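Local coordinates for putative TIM-barrel metal-dependent hydrolase (Mycobacterium avium subsp. paratuberculosis S397, PDB 4DZI), which probably acts as a metal-dependent hydrolase of the amidohydrolase superfamily, with a two-metal active site in a TIM barrel, at residues C[12-18]-C[119-125]; C[146-150]-C[165-169]; C[226-231]-C[288-294]. All blocks are in the same frame, centred on the assembly; numbering follows the deposited sequence.

Contact 1. Residues C[12-18]-C[119-125]. With CD (cadmium ion), chain Q.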
ATOM      1  N   VAL C  12      -1.982 -24.159  11.397  1.00 11.64           N
ATOM      2  CA  VAL C  12      -0.769 -23.328  11.437  1.00 10.81           C
ATOM      3  C   VAL C  12      -0.977 -21.976  12.135  1.00  9.08           C
ATOM      4  O   VAL C  12      -0.054 -21.164  12.217  1.00 11.60           O
ATOM      5  CB  VAL C  12      -0.148 -23.111  10.033  1.00 11.33           C
ATOM      6  CG1 VAL C  12       0.081 -24.474   9.317  1.00 12.58           C
ATOM      7  CG2 VAL C  12      -1.001 -22.182   9.167  1.00 14.42           C
ATOM      8  N   ASP C  13      -2.175 -21.744  12.662  1.00 12.00           N
ATOM      9  CA  ASP C  13      -2.404 -20.462  13.345  1.00 10.89           C
ATOM     10  C   ASP C  13      -3.222 -20.688  14.593  1.00  9.91           C
ATOM     11  O   ASP C  13      -4.458 -20.714  14.556  1.00 13.01           O
ATOM     12  CB  ASP C  13      -3.165 -19.474  12.456  1.00  9.17           C
ATOM     13  CG  ASP C  13      -3.157 -18.076  13.017  1.00 12.06           C
ATOM     14  OD1 ASP C  13      -2.635 -17.865  14.152  1.00 11.92           O
ATOM     15  OD2 ASP C  13      -3.721 -17.198  12.323  1.00 13.53           O
ATOM     16  N   ASN C  14      -2.493 -20.819  15.707  1.00 10.64           N
ATOM     17  CA  ASN C  14      -3.147 -20.853  17.011  1.00 11.29           C
ATOM     18  C   ASN C  14      -2.417 -19.899  17.936  1.00 10.42           C
ATOM     19  O   ASN C  14      -1.277 -19.536  17.701  1.00 12.25           O
ATOM     20  CB  ASN C  14      -3.099 -22.281  17.598  1.00 13.94           C
ATOM     21  CG  ASN C  14      -4.396 -23.059  17.431  1.00 16.37           C
ATOM     22  OD1 ASN C  14      -4.795 -23.803  18.347  1.00 16.82           O
ATOM     23  ND2 ASN C  14      -5.012 -22.988  16.253  1.00 15.23           N
ATOM     24  N   HIS C  15      -3.114 -19.444  18.982  1.00 12.20           N
ATOM     25  CA  HIS C  15      -2.500 -18.549  19.976  1.00 10.43           C
ATOM     26  C   HIS C  15      -2.601 -19.008  21.419  1.00 12.35           C
ATOM     27  O   HIS C  15      -3.509 -19.747  21.775  1.00 12.44           O
ATOM     28  CB  HIS C  15      -3.112 -17.135  19.846  1.00 11.13           C
ATOM     29  CG  HIS C  15      -2.779 -16.480  18.540  1.00 11.86           C
ATOM     30  ND1 HIS C  15      -1.625 -15.825  18.354  1.00 13.29           N
ATOM     31  CD2 HIS C  15      -3.443 -16.473  17.314  1.00 13.74           C
ATOM     32  CE1 HIS C  15      -1.547 -15.390  17.081  1.00  8.32           C
ATOM     33  NE2 HIS C  15      -2.648 -15.776  16.439  1.00 11.27           N
ATOM     34  N   TYR C  16      -1.637 -18.566  22.222  1.00 13.98           N
ATOM     35  CA  TYR C  16      -1.774 -18.504  23.673  1.00 15.12           C
ATOM     36  C   TYR C  16      -1.985 -17.029  24.038  1.00 19.44           C
ATOM     37  O   TYR C  16      -1.794 -16.121  23.198  1.00 13.48           O
ATOM     38  CB  TYR C  16      -0.516 -19.050  24.361  1.00 14.18           C
ATOM     39  CG  TYR C  16       0.739 -18.547  23.730  1.00 11.64           C
ATOM     40  CD1 TYR C  16       1.198 -17.237  23.958  1.00 11.93           C
ATOM     41  CD2 TYR C  16       1.481 -19.357  22.863  1.00 12.98           C
ATOM     42  CE1 TYR C  16       2.352 -16.767  23.335  1.00 14.83           C
ATOM     43  CE2 TYR C  16       2.634 -18.887  22.225  1.00 12.71           C
ATOM     44  CZ  TYR C  16       3.070 -17.595  22.476  1.00 14.22           C
ATOM     45  OH  TYR C  16       4.192 -17.110  21.859  1.00 16.45           O
ATOM     46  N   TYR C  17      -2.375 -16.777  25.290  1.00 11.93           N
ATOM     47  CA  TYR C  17      -2.397 -15.416  25.807  1.00 12.42           C
ATOM     48  C   TYR C  17      -1.270 -15.375  26.834  1.00 13.10           C
ATOM     49  O   TYR C  17      -1.229 -16.174  27.794  1.00 15.11           O
ATOM     50  CB  TYR C  17      -3.750 -15.112  26.433  1.00 14.65           C
ATOM     51  CG  TYR C  17      -4.857 -14.958  25.402  1.00 11.81           C
ATOM     52  CD1 TYR C  17      -4.722 -14.046  24.353  1.00 14.41           C
ATOM     53  CD2 TYR C  17      -6.003 -15.742  25.421  1.00 11.91           C
ATOM     54  CE1 TYR C  17      -5.720 -13.860  23.406  1.00 13.68           C
ATOM     55  CE2 TYR C  17      -6.992 -15.592  24.467  1.00 15.57           C
ATOM     56  CZ  TYR C  17      -6.849 -14.654  23.448  1.00 12.85           C
ATOM     57  OH  TYR C  17      -7.863 -14.481  22.525  1.00 15.17           O
ATOM     58  N   GLU C  18      -0.319 -14.486  26.637  1.00 13.15           N
ATOM     59  CA  GLU C  18       0.850 -14.443  27.532  1.00 12.39           C
ATOM     60  C   GLU C  18       0.477 -14.044  28.941  1.00 14.12           C
ATOM     61  O   GLU C  18      -0.325 -13.160  29.138  1.00 15.14           O
ATOM     62  CB  GLU C  18       1.887 -13.435  27.052  1.00 14.94           C
ATOM     63  CG  GLU C  18       2.532 -13.732  25.701  1.00 17.23           C
ATOM     64  CD  GLU C  18       1.730 -13.249  24.491  1.00 12.62           C
ATOM     65  OE1 GLU C  18       0.532 -12.909  24.573  1.00 14.47           O
ATOM     66  OE2 GLU C  18       2.347 -13.173  23.415  1.00 13.55           O
ATOM     67  N   PHE C 119       0.448 -24.771  15.501  1.00 12.79           N
ATOM     68  CA  PHE C 119       1.546 -23.784  15.614  1.00 11.39           C
ATOM     69  C   PHE C 119       1.054 -22.786  16.657  1.00 12.82           C
ATOM     70  O   PHE C 119      -0.029 -22.249  16.513  1.00 16.31           O
ATOM     71  CB  PHE C 119       1.797 -23.060  14.291  1.00 16.36           C
ATOM     72  CG  PHE C 119       2.339 -23.934  13.182  1.00 16.57           C
ATOM     73  CD1 PHE C 119       2.382 -25.323  13.277  1.00 16.67           C
ATOM     74  CD2 PHE C 119       2.777 -23.333  12.010  1.00 15.25           C
ATOM     75  CE1 PHE C 119       2.885 -26.084  12.215  1.00 17.89           C
ATOM     76  CE2 PHE C 119       3.274 -24.077  10.958  1.00 19.87           C
ATOM     77  CZ  PHE C 119       3.340 -25.459  11.065  1.00 18.24           C
ATOM     78  N   MET C 120       1.822 -22.577  17.721  1.00 12.02           N
ATOM     79  CA  MET C 120       1.370 -21.735  18.844  1.00 14.71           C
ATOM     80  C   MET C 120       2.143 -20.421  18.779  1.00 10.51           C
ATOM     81  O   MET C 120       3.386 -20.408  18.840  1.00 12.64           O
ATOM     82  CB  MET C 120       1.603 -22.429  20.198  1.00 14.99           C
ATOM     83  CG  MET C 120       0.586 -23.534  20.492  1.00 18.83           C
ATOM     84  SD  MET C 120      -1.125 -22.953  20.730  1.00 22.48           S
ATOM     85  CE  MET C 120      -0.882 -21.951  22.178  1.00 25.28           C
ATOM     86  N   LEU C 121       1.402 -19.324  18.607  1.00 11.39           N
ATOM     87  CA  LEU C 121       1.979 -18.053  18.196  1.00 12.46           C
ATOM     88  C   LEU C 121       1.572 -16.993  19.216  1.00 13.16           C
ATOM     89  O   LEU C 121       0.553 -17.135  19.867  1.00 12.85           O
ATOM     90  CB  LEU C 121       1.437 -17.667  16.793  1.00  9.70           C
ATOM     91  CG  LEU C 121       1.560 -18.803  15.772  1.00 10.42           C
ATOM     92  CD1 LEU C 121       0.989 -18.381  14.436  1.00 15.00           C
ATOM     93  CD2 LEU C 121       3.016 -19.191  15.558  1.00 11.87           C
ATOM     94  N   PRO C 122       2.367 -15.918  19.343  1.00 10.49           N
ATOM     95  CA  PRO C 122       2.140 -14.936  20.380  1.00 12.17           C
ATOM     96  C   PRO C 122       0.930 -14.052  20.109  1.00 13.36           C
ATOM     97  O   PRO C 122       0.431 -13.960  18.971  1.00 12.05           O
ATOM     98  CB  PRO C 122       3.411 -14.046  20.341  1.00 12.97           C
ATOM     99  CG  PRO C 122       4.364 -14.713  19.413  1.00 12.32           C
ATOM    100  CD  PRO C 122       3.481 -15.521  18.472  1.00 12.17           C
ATOM    101  N   THR C 123       0.467 -13.395  21.172  1.00 11.22           N
ATOM    102  CA  THR C 123      -0.569 -12.381  21.058  1.00 13.62           C
ATOM    103  C   THR C 123       0.062 -11.034  21.422  1.00 15.71           C
ATOM    104  O   THR C 123       0.376 -10.224  20.537  1.00 13.29           O
ATOM    105  CB  THR C 123      -1.825 -12.734  21.899  1.00 12.22           C
ATOM    106  OG1 THR C 123      -2.344 -13.995  21.420  1.00 13.01           O
ATOM    107  CG2 THR C 123      -2.898 -11.643  21.720  1.00 14.41           C
ATOM    108  N   PHE C 124       0.293 -10.808  22.709  1.00 12.98           N
ATOM    109  CA  PHE C 124       1.051  -9.621  23.141  1.00 14.04           C
ATOM    110  C   PHE C 124       2.418  -9.492  22.450  1.00 14.42           C
ATOM    111  O   PHE C 124       2.840  -8.394  22.124  1.00 14.31           O
ATOM    112  CB  PHE C 124       1.226  -9.685  24.669  1.00 16.33           C
ATOM    113  CG  PHE C 124       2.019  -8.545  25.260  1.00 15.92           C
ATOM    114  CD1 PHE C 124       1.446  -7.296  25.457  1.00 28.25           C
ATOM    115  CD2 PHE C 124       3.343  -8.739  25.637  1.00 12.38           C
ATOM    116  CE1 PHE C 124       2.182  -6.251  26.001  1.00 25.12           C
ATOM    117  CE2 PHE C 124       4.078  -7.700  26.207  1.00 15.72           C
ATOM    118  CZ  PHE C 124       3.500  -6.453  26.382  1.00 17.12           C
ATOM    119  N   GLY C 125       3.138 -10.594  22.237  1.00 13.44           N
ATOM    120  CA  GLY C 125       4.495 -10.510  21.760  1.00 14.86           C
ATOM    121  C   GLY C 125       4.596  -9.880  20.367  1.00 12.88           C
ATOM    122  O   GLY C 125       5.664  -9.389  19.997  1.00 14.94           O
TER
HETATM  123 CD    CD Q 502      -3.043 -15.679  14.287  1.00 12.10          CD
HETATM  124  O   HOH W   1       5.029 -18.437  19.731  1.00 14.05           O
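N14 and H15 pair in parallel with M120 and L121, N14 N bonding to F119 O (3.0 Å) and L121 N to N14 O, while the strand axes 13-15 and 119-121 diverge by 50°. Beside this pairing, V12 lies alongside F119, its CA and CB over one face of the phenyl ring. On the face of the sheet that carries L121, the H15 imidazole runs from its backbone to the cadmium ion, which NE2 binds at 2.2 Å. Its other nitrogen, ND1, makes two weak bonds that together restrain the ring's rotation, one to L121 O and one, near the ring plane, to P122 O (2.8 Å). D13 reaches the same metal with both carboxylate oxygens, OD1 being the nearer at 2.2 Å. The Y16 ring stands where L121 O sits 3.5 Å above its centre, with M120 CE at its edge; a water joins Y16 OH to M120 O.

Beyond the strands, E18 receives three successive amides. Its chain bends at chi2 (84°), turning the carboxylate toward the backbone of 123-125. F124 N meets OE1 on the syn side at 2.8 Å, whereas OE2 takes T123 N (2.9 Å) and G125 N from opposite faces of its plane. T123 OG1 donates to Y16 O (2.8 Å) and is also hydrogen-bonded to H359, a ligand of the second cadmium, which makes it a second-shell contact of the metal centre. D13 and H15, at the C-terminal end of the strand, form an Asp-X-His pair in the place of the His-X-His motif on the first barrel strand of many amidohydrolases; H230, E293 and D356 complete this metal site.

Contact 2. Residues C[146-150]-C[165-169]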
ATOM      1  N   PHE C 146      11.662 -13.491  26.181  1.00 14.53           N
ATOM      2  CA  PHE C 146      10.427 -14.042  25.711  1.00 13.53           C
ATOM      3  C   PHE C 146      10.570 -15.504  25.251  1.00 11.38           C
ATOM      4  O   PHE C 146       9.718 -16.351  25.557  1.00 14.23           O
ATOM      5  CB  PHE C 146       9.889 -13.189  24.532  1.00 13.28           C
ATOM      6  CG  PHE C 146       8.670 -13.800  23.863  1.00 13.26           C
ATOM      7  CD1 PHE C 146       7.421 -13.648  24.432  1.00 17.67           C
ATOM      8  CD2 PHE C 146       8.791 -14.558  22.699  1.00 15.42           C
ATOM      9  CE1 PHE C 146       6.294 -14.199  23.827  1.00 17.05           C
ATOM     10  CE2 PHE C 146       7.672 -15.158  22.115  1.00 13.96           C
ATOM     11  CZ  PHE C 146       6.421 -14.962  22.695  1.00 16.59           C
ATOM     12  N   ASN C 147      11.619 -15.776  24.484  1.00 13.48           N
ATOM     13  CA  ASN C 147      11.842 -17.106  23.946  1.00 14.23           C
ATOM     14  C   ASN C 147      12.112 -18.092  25.091  1.00 16.65           C
ATOM     15  O   ASN C 147      11.667 -19.228  25.024  1.00 15.54           O
ATOM     16  CB  ASN C 147      13.019 -17.071  22.984  1.00 12.57           C
ATOM     17  CG  ASN C 147      12.678 -16.398  21.668  1.00 11.60           C
ATOM     18  OD1 ASN C 147      11.512 -16.184  21.353  1.00 14.65           O
ATOM     19  ND2 ASN C 147      13.707 -16.106  20.876  1.00 10.62           N
ATOM     20  N   LEU C 148      12.828 -17.649  26.129  1.00 16.46           N
ATOM     21  CA  LEU C 148      13.043 -18.496  27.316  1.00 19.66           C
ATOM     22  C   LEU C 148      11.700 -18.793  27.985  1.00 18.62           C
ATOM     23  O   LEU C 148      11.417 -19.933  28.349  1.00 18.19           O
ATOM     24  CB  LEU C 148      13.997 -17.805  28.306  1.00 16.02           C
ATOM     25  CG  LEU C 148      15.487 -17.713  27.909  1.00 15.42           C
ATOM     26  CD1 LEU C 148      16.288 -16.796  28.825  1.00 20.15           C
ATOM     27  CD2 LEU C 148      16.081 -19.112  27.916  1.00 21.23           C
ATOM     28  N   TRP C 149      10.870 -17.755  28.171  1.00 14.35           N
ATOM     29  CA  TRP C 149       9.558 -17.948  28.723  1.00 15.11           C
ATOM     30  C   TRP C 149       8.744 -18.932  27.891  1.00 13.75           C
ATOM     31  O   TRP C 149       8.029 -19.799  28.403  1.00 15.70           O
ATOM     32  CB  TRP C 149       8.804 -16.594  28.856  1.00 13.60           C
ATOM     33  CG  TRP C 149       7.349 -16.917  29.038  1.00 15.71           C
ATOM     34  CD1 TRP C 149       6.732 -17.352  30.204  1.00 16.18           C
ATOM     35  CD2 TRP C 149       6.327 -17.043  27.984  1.00 11.35           C
ATOM     36  NE1 TRP C 149       5.438 -17.673  29.974  1.00 17.92           N
ATOM     37  CE2 TRP C 149       5.121 -17.478  28.639  1.00 15.51           C
ATOM     38  CE3 TRP C 149       6.298 -16.779  26.594  1.00 12.42           C
ATOM     39  CZ2 TRP C 149       3.936 -17.699  27.948  1.00 15.85           C
ATOM     40  CZ3 TRP C 149       5.084 -16.987  25.905  1.00 12.90           C
ATOM     41  CH2 TRP C 149       3.927 -17.450  26.573  1.00 14.27           C
ATOM     42  N   LEU C 150       8.843 -18.787  26.565  1.00 13.78           N
ATOM     43  CA  LEU C 150       8.005 -19.590  25.659  1.00 13.91           C
ATOM     44  C   LEU C 150       8.385 -21.069  25.742  1.00 16.27           C
ATOM     45  O   LEU C 150       7.519 -21.947  25.781  1.00 14.07           O
ATOM     46  CB  LEU C 150       8.180 -19.099  24.224  1.00 12.91           C
ATOM     47  CG  LEU C 150       7.390 -19.838  23.149  1.00 13.97           C
ATOM     48  CD1 LEU C 150       5.879 -19.694  23.293  1.00 12.71           C
ATOM     49  CD2 LEU C 150       7.857 -19.275  21.789  1.00 13.48           C
ATOM     50  N   ALA C 165       5.793 -24.318  19.114  1.00 12.71           N
ATOM     51  CA  ALA C 165       5.743 -22.933  19.609  1.00 12.91           C
ATOM     52  C   ALA C 165       6.879 -22.176  18.978  1.00 15.67           C
ATOM     53  O   ALA C 165       8.032 -22.477  19.219  1.00 13.90           O
ATOM     54  CB  ALA C 165       5.834 -22.897  21.147  1.00 14.64           C
ATOM     55  N   ALA C 166       6.545 -21.164  18.178  1.00 12.91           N
ATOM     56  CA  ALA C 166       7.537 -20.463  17.403  1.00 14.77           C
ATOM     57  C   ALA C 166       8.160 -19.296  18.167  1.00 13.45           C
ATOM     58  O   ALA C 166       7.469 -18.326  18.517  1.00 12.80           O
ATOM     59  CB  ALA C 166       6.871 -19.954  16.116  1.00 13.73           C
ATOM     60  N   PRO C 167       9.480 -19.359  18.427  1.00 11.65           N
ATOM     61  CA  PRO C 167      10.129 -18.247  19.118  1.00 10.23           C
ATOM     62  C   PRO C 167      10.275 -17.068  18.137  1.00 14.48           C
ATOM     63  O   PRO C 167      10.120 -17.250  16.919  1.00 15.12           O
ATOM     64  CB  PRO C 167      11.525 -18.789  19.468  1.00 13.96           C
ATOM     65  CG  PRO C 167      11.768 -19.845  18.425  1.00 15.52           C
ATOM     66  CD  PRO C 167      10.417 -20.465  18.113  1.00 14.78           C
ATOM     67  N   ILE C 168      10.582 -15.895  18.667  1.00 15.73           N
ATOM     68  CA  ILE C 168      10.790 -14.708  17.812  1.00 13.97           C
ATOM     69  C   ILE C 168      12.271 -14.549  17.537  1.00 15.95           C
ATOM     70  O   ILE C 168      13.090 -14.726  18.443  1.00 16.68           O
ATOM     71  CB  ILE C 168      10.239 -13.437  18.488  1.00 15.62           C
ATOM     72  CG1 ILE C 168       8.717 -13.541  18.663  1.00 14.34           C
ATOM     73  CG2 ILE C 168      10.589 -12.195  17.656  1.00 22.55           C
ATOM     74  CD1 ILE C 168       8.124 -12.439  19.525  1.00 17.19           C
ATOM     75  N   VAL C 169      12.628 -14.207  16.300  1.00 14.95           N
ATOM     76  CA  VAL C 169      14.006 -13.780  15.994  1.00 13.83           C
ATOM     77  C   VAL C 169      13.924 -12.345  15.507  1.00 13.24           C
ATOM     78  O   VAL C 169      13.187 -12.065  14.549  1.00 15.85           O
ATOM     79  CB  VAL C 169      14.672 -14.650  14.935  1.00 14.21           C
ATOM     80  CG1 VAL C 169      16.029 -14.071  14.553  1.00 17.86           C
ATOM     81  CG2 VAL C 169      14.832 -16.063  15.499  1.00 23.02           C
TER
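The side-chain amide of N147 has P167 CB over one of its faces, 3.2 Å from OD1, and at its edge it meets the backbone of I168. The F146 ring touches I168 CD1 obliquely, CE2 being the nearest ring atom at 3.8 Å, and stacks with F23 beyond the contact. Both groups belong to the helix of a beta-alpha-beta crossover: helix 136-153 connects strand 115-121 to strand 163-165 of the barrel, and here it packs against the chain leaving that second strand.

N147 and L150, about one helical turn apart, carry the polar and the apolar part of the interface respectively. L150 extends its two methyls to different residues, CD1 to A165 CB at 3.9 Å and CD2 to A166 O and P167 CA. With CG anti to the backbone N (chi1 179°), the leucine branches lie beside the exiting chain, and F146, with the same first torsion, places its ring next to CD1, the end of the ethyl branch of I168. E180, from helix 174-186, gives N147 ND2 a second hydrogen-bond partner, so the amide also ties the loop to the following helix.

Since one amide serves both the N-H and the C=O of the same residue, its orientation is fixed: I168 N donates to N147 OD1 at 2.9 Å, and N147 ND2 returns a nearly straight bond (171°) to I168 O, which lies in the amide plane.

Contact 3. Residues C[226-231]-C[288-294]. With CD (cadmium ion), chain Q; CD (cadmium ion), chain P.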
ATOM      1  N   PRO C 226      11.534 -23.032   8.627  1.00 17.38           N
ATOM      2  CA  PRO C 226      10.974 -21.859   7.942  1.00 19.05           C
ATOM      3  C   PRO C 226      10.961 -20.603   8.798  1.00 18.37           C
ATOM      4  O   PRO C 226      10.945 -20.669  10.024  1.00 14.97           O
ATOM      5  CB  PRO C 226       9.530 -22.277   7.611  1.00 16.57           C
ATOM      6  CG  PRO C 226       9.398 -23.712   7.977  1.00 23.23           C
ATOM      7  CD  PRO C 226      10.521 -24.066   8.905  1.00 17.88           C
ATOM      8  N   VAL C 227      10.944 -19.453   8.134  1.00 17.71           N
ATOM      9  CA  VAL C 227      10.657 -18.200   8.803  1.00 17.34           C
ATOM     10  C   VAL C 227       9.166 -17.951   8.645  1.00 16.16           C
ATOM     11  O   VAL C 227       8.612 -18.055   7.542  1.00 17.55           O
ATOM     12  CB  VAL C 227      11.475 -17.020   8.219  1.00 13.46           C
ATOM     13  CG1 VAL C 227      11.358 -16.954   6.693  1.00 13.57           C
ATOM     14  CG2 VAL C 227      11.068 -15.710   8.895  1.00 14.67           C
ATOM     15  N   GLY C 228       8.503 -17.622   9.749  1.00 13.91           N
ATOM     16  CA  GLY C 228       7.088 -17.282   9.648  1.00 12.88           C
ATOM     17  C   GLY C 228       6.904 -15.796   9.854  1.00 14.55           C
ATOM     18  O   GLY C 228       7.619 -15.181  10.640  1.00 12.18           O
ATOM     19  N   PHE C 229       5.957 -15.227   9.095  1.00 12.59           N
ATOM     20  CA  PHE C 229       5.613 -13.813   9.184  1.00 11.16           C
ATOM     21  C   PHE C 229       4.145 -13.708   9.593  1.00 10.92           C
ATOM     22  O   PHE C 229       3.238 -13.985   8.797  1.00 12.00           O
ATOM     23  CB  PHE C 229       5.790 -13.107   7.809  1.00 10.29           C
ATOM     24  CG  PHE C 229       7.228 -13.008   7.372  1.00 11.65           C
ATOM     25  CD1 PHE C 229       8.105 -12.161   8.023  1.00 11.15           C
ATOM     26  CD2 PHE C 229       7.707 -13.797   6.332  1.00 16.82           C
ATOM     27  CE1 PHE C 229       9.443 -12.084   7.632  1.00 17.18           C
ATOM     28  CE2 PHE C 229       9.057 -13.728   5.941  1.00 14.08           C
ATOM     29  CZ  PHE C 229       9.919 -12.872   6.597  1.00 15.17           C
ATOM     30  N   HIS C 230       3.909 -13.336  10.844  1.00 10.93           N
ATOM     31  CA  HIS C 230       2.543 -13.244  11.359  1.00 11.75           C
ATOM     32  C   HIS C 230       2.176 -11.826  11.550  1.00 13.22           C
ATOM     33  O   HIS C 230       3.020 -11.034  11.976  1.00 12.85           O
ATOM     34  CB  HIS C 230       2.464 -13.924  12.742  1.00 10.25           C
ATOM     35  CG  HIS C 230       1.049 -13.984  13.309  1.00  8.77           C
ATOM     36  ND1 HIS C 230       0.437 -12.928  13.914  1.00 10.85           N
ATOM     37  CD2 HIS C 230       0.114 -15.011  13.282  1.00 12.16           C
ATOM     38  CE1 HIS C 230      -0.813 -13.276  14.269  1.00 11.68           C
ATOM     39  NE2 HIS C 230      -1.023 -14.537  13.874  1.00 13.96           N
ATOM     40  N   LEU C 231       0.919 -11.505  11.248  1.00 12.32           N
ATOM     41  CA  LEU C 231       0.367 -10.171  11.507  1.00 13.19           C
ATOM     42  C   LEU C 231       0.872  -9.595  12.834  1.00 14.52           C
ATOM     43  O   LEU C 231       0.735 -10.224  13.883  1.00 11.90           O
ATOM     44  CB  LEU C 231      -1.158 -10.282  11.577  1.00 12.54           C
ATOM     45  CG  LEU C 231      -1.885  -8.952  11.533  1.00 13.68           C
ATOM     46  CD1 LEU C 231      -1.697  -8.289  10.160  1.00 16.73           C
ATOM     47  CD2 LEU C 231      -3.369  -9.170  11.837  1.00 16.05           C
ATOM     48  N   LYS C 288      12.533 -21.481   3.491  1.00 15.77           N
ATOM     49  CA  LYS C 288      11.088 -21.573   3.398  1.00 14.85           C
ATOM     50  C   LYS C 288      10.486 -20.451   4.222  1.00 14.23           C
ATOM     51  O   LYS C 288      11.014 -20.080   5.269  1.00 14.76           O
ATOM     52  CB  LYS C 288      10.606 -22.939   3.883  1.00 17.03           C
ATOM     53  CG  LYS C 288      11.105 -24.095   3.007  1.00 15.43           C
ATOM     54  CD  LYS C 288      10.765 -25.440   3.656  1.00 22.49           C
ATOM     55  CE  LYS C 288      11.709 -25.640   4.839  1.00 24.41           C
ATOM     56  NZ  LYS C 288      11.246 -26.670   5.821  1.00 22.21           N
ATOM     57  N   ALA C 289       9.418 -19.856   3.701  1.00 13.87           N
ATOM     58  CA  ALA C 289       8.726 -18.820   4.448  1.00 14.00           C
ATOM     59  C   ALA C 289       7.235 -19.083   4.473  1.00 13.88           C
ATOM     60  O   ALA C 289       6.652 -19.708   3.559  1.00 13.56           O
ATOM     61  CB  ALA C 289       8.991 -17.450   3.827  1.00 15.40           C
ATOM     62  N   VAL C 290       6.576 -18.580   5.508  1.00  9.99           N
ATOM     63  CA  VAL C 290       5.125 -18.786   5.603  1.00 12.35           C
ATOM     64  C   VAL C 290       4.490 -17.495   6.105  1.00 11.98           C
ATOM     65  O   VAL C 290       4.972 -16.883   7.044  1.00 13.11           O
ATOM     66  CB  VAL C 290       4.703 -19.992   6.516  1.00 14.68           C
ATOM     67  CG1 VAL C 290       5.289 -19.861   7.931  1.00 13.47           C
ATOM     68  CG2 VAL C 290       3.168 -20.133   6.566  1.00 12.76           C
ATOM     69  N   SER C 291       3.376 -17.109   5.468  1.00  9.41           N
ATOM     70  CA  SER C 291       2.587 -15.935   5.874  1.00  9.57           C
ATOM     71  C   SER C 291       1.390 -16.394   6.685  1.00 11.07           C
ATOM     72  O   SER C 291       0.612 -17.229   6.209  1.00 11.73           O
ATOM     73  CB  SER C 291       2.121 -15.194   4.605  1.00  9.95           C
ATOM     74  OG  SER C 291       1.131 -14.225   4.930  1.00 12.33           O
ATOM     75  N   ILE C 292       1.268 -15.898   7.917  1.00 10.34           N
ATOM     76  CA  ILE C 292       0.160 -16.306   8.796  1.00  9.17           C
ATOM     77  C   ILE C 292      -0.675 -15.093   9.242  1.00 10.69           C
ATOM     78  O   ILE C 292      -0.130 -14.105   9.743  1.00 11.69           O
ATOM     79  CB  ILE C 292       0.724 -17.040  10.045  1.00 11.17           C
ATOM     80  CG1 ILE C 292       1.752 -18.115   9.629  1.00 13.13           C
ATOM     81  CG2 ILE C 292      -0.418 -17.625  10.886  1.00 11.05           C
ATOM     82  CD1 ILE C 292       2.427 -18.827  10.796  1.00 16.46           C
ATOM     83  N   GLU C 293      -1.989 -15.206   9.071  1.00 10.75           N
ATOM     84  CA  GLU C 293      -2.957 -14.157   9.466  1.00 12.40           C
ATOM     85  C   GLU C 293      -2.750 -12.846   8.742  1.00 13.87           C
ATOM     86  O   GLU C 293      -3.116 -11.787   9.252  1.00 13.44           O
ATOM     87  CB  GLU C 293      -3.032 -13.937  11.007  1.00  9.60           C
ATOM     88  CG  GLU C 293      -4.441 -13.449  11.419  1.00 12.12           C
ATOM     89  CD  GLU C 293      -4.655 -13.168  12.889  1.00 19.02           C
ATOM     90  OE1 GLU C 293      -5.541 -12.350  13.192  1.00 14.49           O
ATOM     91  OE2 GLU C 293      -3.938 -13.742  13.736  1.00 12.16           O
ATOM     92  N   ASN C 294      -2.213 -12.926   7.533  1.00 10.94           N
ATOM     93  CA  ASN C 294      -2.078 -11.699   6.739  1.00 11.08           C
ATOM     94  C   ASN C 294      -3.014 -11.671   5.525  1.00 12.10           C
ATOM     95  O   ASN C 294      -2.953 -10.709   4.723  1.00 12.80           O
ATOM     96  CB  ASN C 294      -0.634 -11.613   6.270  1.00 11.00           C
ATOM     97  CG  ASN C 294       0.345 -11.624   7.437  1.00 10.13           C
ATOM     98  OD1 ASN C 294       0.176 -10.877   8.389  1.00 12.48           O
ATOM     99  ND2 ASN C 294       1.348 -12.507   7.366  1.00 13.55           N
TER
HETATM  100 CD    CD Q 502      -3.043 -15.679  14.287  1.00 12.10          CD
HETATM  101 CD    CD P 501      -5.635 -13.121  15.442  1.00 14.22          CD
HETATM  102  O   HOH W   2      -3.897 -11.423  15.962  1.00 15.79           O
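Residues 227-230 and 289-292 are neighbouring parallel strands of the TIM barrel, whose C-terminal ends deliver H230 and E293 to the cadmium centre. Their axes lie 4.7 Å apart and diverge by only 19°. Backbone bonds run from V227 N to K288 O down to L231 N to I292 O; that between I292 N and F229 O is nearly straight (177°).

F229 O also accepts N294 ND2 at 2.8 Å, the two donors arriving from opposite faces of the carbonyl plane. The same ND2 bonds S291 OG, in plane with its amide, so N294 is held flat just past the strand end. H230 packs CD2 against I292 CG2, with I292 O over one ring face. Its CG lies opposite the backbone N (chi1 -175°), which carries NE2 out to the metal at 2.4 Å. ND1 donates to L231 O (2.7 Å) and fixes the ring from behind. E293, with an extended chain beyond CG, brings its carboxylate to the edge of that imidazole. Its OE2 bridges the cadmium ions, 2.2 Å from the one shared with H230 and 2.5 Å from the other, which OE1 also binds.

G228 leaves room on the H230 face for V290 CG1, 3.6 Å from G228 CA. That face looks into the barrel, where H230 and I292 touch L121 of strand 115-121; on the other, F229 and S291 pack on helix 266-277, and strands 192-193 and 329-331 flank the pair.

Along the chain the contacts follow one another, each closing before the next begins. Contacts 1 and 2 have centres about 10 Å apart and touch through Y16 and P122 against F146, W149 and L150: helix 136-153 packs on Y16 and P122, just past the strand ends of contact 1. Contacts 1 and 3, centres about 13 Å apart, face each other across the barrel, D13 and H15 meeting H230 and E293 around one cadmium ion, with I292 packed against D13. The centres of contacts 2 and 3 are about 15 Å apart, and the two do not touch. Strand ends from distant parts of the sequence thus converge on the metals, while contact 2 joins the surrounding helical layer to the chain leaving strand 163-165.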